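Local coordinates for protein alpha-L-rhamnosidase (Klebsiella oxytoca, PDB 4XHC) that hydrolyses terminal alpha-L-rhamnose residues from rhamnosides as a two-domain glycoside hydrolase of family 78, at residues A82-R87 against T192-N197. Numbering follows the deposited sequence.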
ATOM      1  N   ALA A  82     -24.688   0.644 -11.096  1.00 66.38           N
ATOM      2  CA  ALA A  82     -24.799  -0.068 -12.372  1.00 66.38           C
ATOM      3  C   ALA A  82     -24.185   0.741 -13.530  1.00 65.84           C
ATOM      4  O   ALA A  82     -23.567   0.169 -14.434  1.00 66.29           O
ATOM      5  CB  ALA A  82     -26.255  -0.407 -12.664  1.00 67.71           C
ATOM      6  N   ALA A  83     -24.353   2.066 -13.485  1.00 65.20           N
ATOM      7  CA  ALA A  83     -23.790   2.976 -14.490  1.00 63.93           C
ATOM      8  C   ALA A  83     -22.283   3.193 -14.292  1.00 61.27           C
ATOM      9  O   ALA A  83     -21.536   3.361 -15.266  1.00 60.16           O
ATOM     10  CB  ALA A  83     -24.524   4.307 -14.457  1.00 64.72           C
ATOM     11  N   PHE A  84     -21.838   3.198 -13.040  1.00 59.12           N
ATOM     12  CA  PHE A  84     -20.406   3.278 -12.742  1.00 58.39           C
ATOM     13  C   PHE A  84     -19.663   2.018 -13.196  1.00 57.99           C
ATOM     14  O   PHE A  84     -18.504   2.105 -13.610  1.00 57.46           O
ATOM     15  CB  PHE A  84     -20.158   3.536 -11.247  1.00 57.83           C
ATOM     16  CG  PHE A  84     -18.702   3.467 -10.847  1.00 56.92           C
ATOM     17  CD1 PHE A  84     -17.799   4.425 -11.290  1.00 57.64           C
ATOM     18  CD2 PHE A  84     -18.234   2.438 -10.040  1.00 56.33           C
ATOM     19  CE1 PHE A  84     -16.457   4.356 -10.940  1.00 56.34           C
ATOM     20  CE2 PHE A  84     -16.894   2.365  -9.682  1.00 55.24           C
ATOM     21  CZ  PHE A  84     -16.006   3.324 -10.133  1.00 55.19           C
ATOM     22  N   TYR A  85     -20.318   0.858 -13.130  1.00 57.92           N
ATOM     23  CA  TYR A  85     -19.687  -0.393 -13.580  1.00 57.86           C
ATOM     24  C   TYR A  85     -19.498  -0.467 -15.107  1.00 59.60           C
ATOM     25  O   TYR A  85     -18.788  -1.349 -15.603  1.00 58.95           O
ATOM     26  CB  TYR A  85     -20.450  -1.635 -13.076  1.00 57.35           C
ATOM     27  CG  TYR A  85     -20.567  -1.776 -11.559  1.00 55.93           C
ATOM     28  CD1 TYR A  85     -19.541  -1.360 -10.702  1.00 54.88           C
ATOM     29  CD2 TYR A  85     -21.696  -2.360 -10.983  1.00 56.07           C
ATOM     30  CE1 TYR A  85     -19.651  -1.502  -9.325  1.00 53.78           C
ATOM     31  CE2 TYR A  85     -21.810  -2.505  -9.610  1.00 55.02           C
ATOM     32  CZ  TYR A  85     -20.787  -2.073  -8.788  1.00 54.30           C
ATOM     33  OH  TYR A  85     -20.899  -2.202  -7.425  1.00 54.61           O
ATOM     34  N   GLN A  86     -20.134   0.457 -15.831  1.00 61.86           N
ATOM     35  CA  GLN A  86     -19.937   0.624 -17.269  1.00 63.75           C
ATOM     36  C   GLN A  86     -18.788   1.563 -17.616  1.00 63.16           C
ATOM     37  O   GLN A  86     -18.380   1.616 -18.766  1.00 65.20           O
ATOM     38  CB  GLN A  86     -21.213   1.169 -17.923  1.00 67.45           C
ATOM     39  CG  GLN A  86     -22.438   0.267 -17.810  1.00 69.85           C
ATOM     40  CD  GLN A  86     -22.217  -1.128 -18.396  1.00 71.99           C
ATOM     41  OE1 GLN A  86     -21.753  -1.303 -19.531  1.00 73.50           O
ATOM     42  NE2 GLN A  86     -22.561  -2.135 -17.614  1.00 73.01           N
ATOM     43  N   ARG A  87     -18.272   2.314 -16.647  1.00 62.27           N
ATOM     44  CA  ARG A  87     -17.233   3.310 -16.935  1.00 62.52           C
ATOM     45  C   ARG A  87     -15.860   2.697 -17.099  1.00 61.86           C
ATOM     46  O   ARG A  87     -15.513   1.731 -16.427  1.00 60.74           O
ATOM     47  CB  ARG A  87     -17.150   4.384 -15.846  1.00 63.53           C
ATOM     48  CG  ARG A  87     -18.132   5.532 -16.026  1.00 66.11           C
ATOM     49  CD  ARG A  87     -17.862   6.643 -15.027  1.00 65.32           C
ATOM     50  NE  ARG A  87     -16.624   7.361 -15.325  1.00 64.06           N
ATOM     51  CZ  ARG A  87     -16.081   8.286 -14.539  1.00 62.47           C
ATOM     52  NH1 ARG A  87     -16.652   8.614 -13.384  1.00 62.10           N
ATOM     53  NH2 ARG A  87     -14.958   8.883 -14.908  1.00 61.81           N
ATOM     54  N   THR A 192     -16.374  -3.810 -11.606  1.00 63.05           N
ATOM     55  CA  THR A 192     -17.626  -4.544 -11.851  1.00 64.33           C
ATOM     56  C   THR A 192     -18.411  -4.848 -10.569  1.00 66.23           C
ATOM     57  O   THR A 192     -19.583  -5.207 -10.645  1.00 69.81           O
ATOM     58  CB  THR A 192     -17.398  -5.863 -12.636  1.00 64.71           C
ATOM     59  OG1 THR A 192     -16.744  -6.834 -11.806  1.00 63.84           O
ATOM     60  CG2 THR A 192     -16.563  -5.620 -13.894  1.00 64.66           C
ATOM     61  N   GLN A 193     -17.785  -4.720  -9.401  1.00 64.55           N
ATOM     62  CA  GLN A 193     -18.489  -4.962  -8.151  1.00 65.84           C
ATOM     63  C   GLN A 193     -17.736  -4.345  -7.004  1.00 63.76           C
ATOM     64  O   GLN A 193     -16.519  -4.423  -6.963  1.00 63.63           O
ATOM     65  CB  GLN A 193     -18.650  -6.458  -7.899  1.00 68.48           C
ATOM     66  CG  GLN A 193     -19.027  -6.805  -6.465  1.00 71.38           C
ATOM     67  CD  GLN A 193     -19.406  -8.265  -6.292  1.00 77.50           C
ATOM     68  OE1 GLN A 193     -19.093  -9.123  -7.139  1.00 80.28           O
ATOM     69  NE2 GLN A 193     -20.081  -8.565  -5.183  1.00 78.44           N
ATOM     70  N   ILE A 194     -18.462  -3.736  -6.078  1.00 62.12           N
ATOM     71  CA  ILE A 194     -17.864  -3.198  -4.870  1.00 62.21           C
ATOM     72  C   ILE A 194     -18.796  -3.449  -3.696  1.00 62.48           C
ATOM     73  O   ILE A 194     -19.985  -3.162  -3.782  1.00 64.52           O
ATOM     74  CB  ILE A 194     -17.615  -1.685  -4.981  1.00 62.74           C
ATOM     75  CG1 ILE A 194     -16.793  -1.367  -6.238  1.00 63.03           C
ATOM     76  CG2 ILE A 194     -16.913  -1.175  -3.721  1.00 62.25           C
ATOM     77  CD1 ILE A 194     -16.357   0.079  -6.367  1.00 62.20           C
ATOM     78  N   GLU A 195     -18.259  -3.980  -2.604  1.00 60.90           N
ATOM     79  CA  GLU A 195     -19.054  -4.193  -1.401  1.00 60.62           C
ATOM     80  C   GLU A 195     -18.200  -4.094  -0.148  1.00 57.98           C
ATOM     81  O   GLU A 195     -16.977  -4.193  -0.211  1.00 56.35           O
ATOM     82  CB  GLU A 195     -19.786  -5.543  -1.457  1.00 62.67           C
ATOM     83  CG  GLU A 195     -18.887  -6.772  -1.441  1.00 64.79           C
ATOM     84  CD  GLU A 195     -19.667  -8.088  -1.489  1.00 67.66           C
ATOM     85  OE1 GLU A 195     -20.891  -8.066  -1.754  1.00 68.10           O
ATOM     86  OE2 GLU A 195     -19.049  -9.154  -1.260  1.00 68.76           O
ATOM     87  N   VAL A 196     -18.868  -3.872   0.982  1.00 57.31           N
ATOM     88  CA  VAL A 196     -18.236  -3.909   2.305  1.00 55.06           C
ATOM     89  C   VAL A 196     -18.798  -5.075   3.109  1.00 54.33           C
ATOM     90  O   VAL A 196     -20.010  -5.288   3.135  1.00 55.61           O
ATOM     91  CB  VAL A 196     -18.396  -2.576   3.078  1.00 53.49           C
ATOM     92  CG1 VAL A 196     -19.846  -2.276   3.420  1.00 54.05           C
ATOM     93  CG2 VAL A 196     -17.557  -2.594   4.340  1.00 53.25           C
ATOM     94  N   ASN A 197     -17.902  -5.849   3.714  1.00 53.98           N
ATOM     95  CA  ASN A 197     -18.272  -6.930   4.628  1.00 55.26           C
ATOM     96  C   ASN A 197     -18.254  -6.400   6.063  1.00 53.37           C
ATOM     97  O   ASN A 197     -17.193  -6.287   6.671  1.00 52.61           O
ATOM     98  CB  ASN A 197     -17.302  -8.113   4.490  1.00 56.13           C
ATOM     99  CG  ASN A 197     -17.525  -8.926   3.231  1.00 57.69           C
ATOM    100  OD1 ASN A 197     -16.849  -8.737   2.221  1.00 56.47           O
ATOM    101  ND2 ASN A 197     -18.474  -9.849   3.290  1.00 61.10           N
TER
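Tyr85, in the type I beta turn Phe84-Arg87, which continues from the short helix 81-84, comes closest in backbone to Thr192 of strand 187-200, with 4.9 Å between their CA atoms. The contact belongs to the N-terminal domain, whose two antiparallel sheets are consistent with a beta sandwich, remote from the rhamnose pocket, and joins the link between strands 73-79 and 94-99 of one sheet to the other. Tyr85 carries most of it: the flat aromatic suits the place because its face can lie on the peptide between Thr192 and Gln193. Thr192 O sits 3.5 Å above the ring plane, over its centre, while Gln193 N meets the same face nearer the rim. With CG turned anti to its own carbonyl carbon (chi1 -60°), the ring reaches along the strand. Deeper in, the buried Phe84 presents a ring edge to the methyl of Ile194, CE2 to CD1 4.1 Å; Phe84 also packs on Val95 and Ile194 on Phe99, placing both apolar side chains against strand 94-99. The phenol adds a polar end to the tyrosine's apolar ring: Ile194 N donates to Tyr85 OH at 3.2 Å, a bent bond (N-H...O 137°).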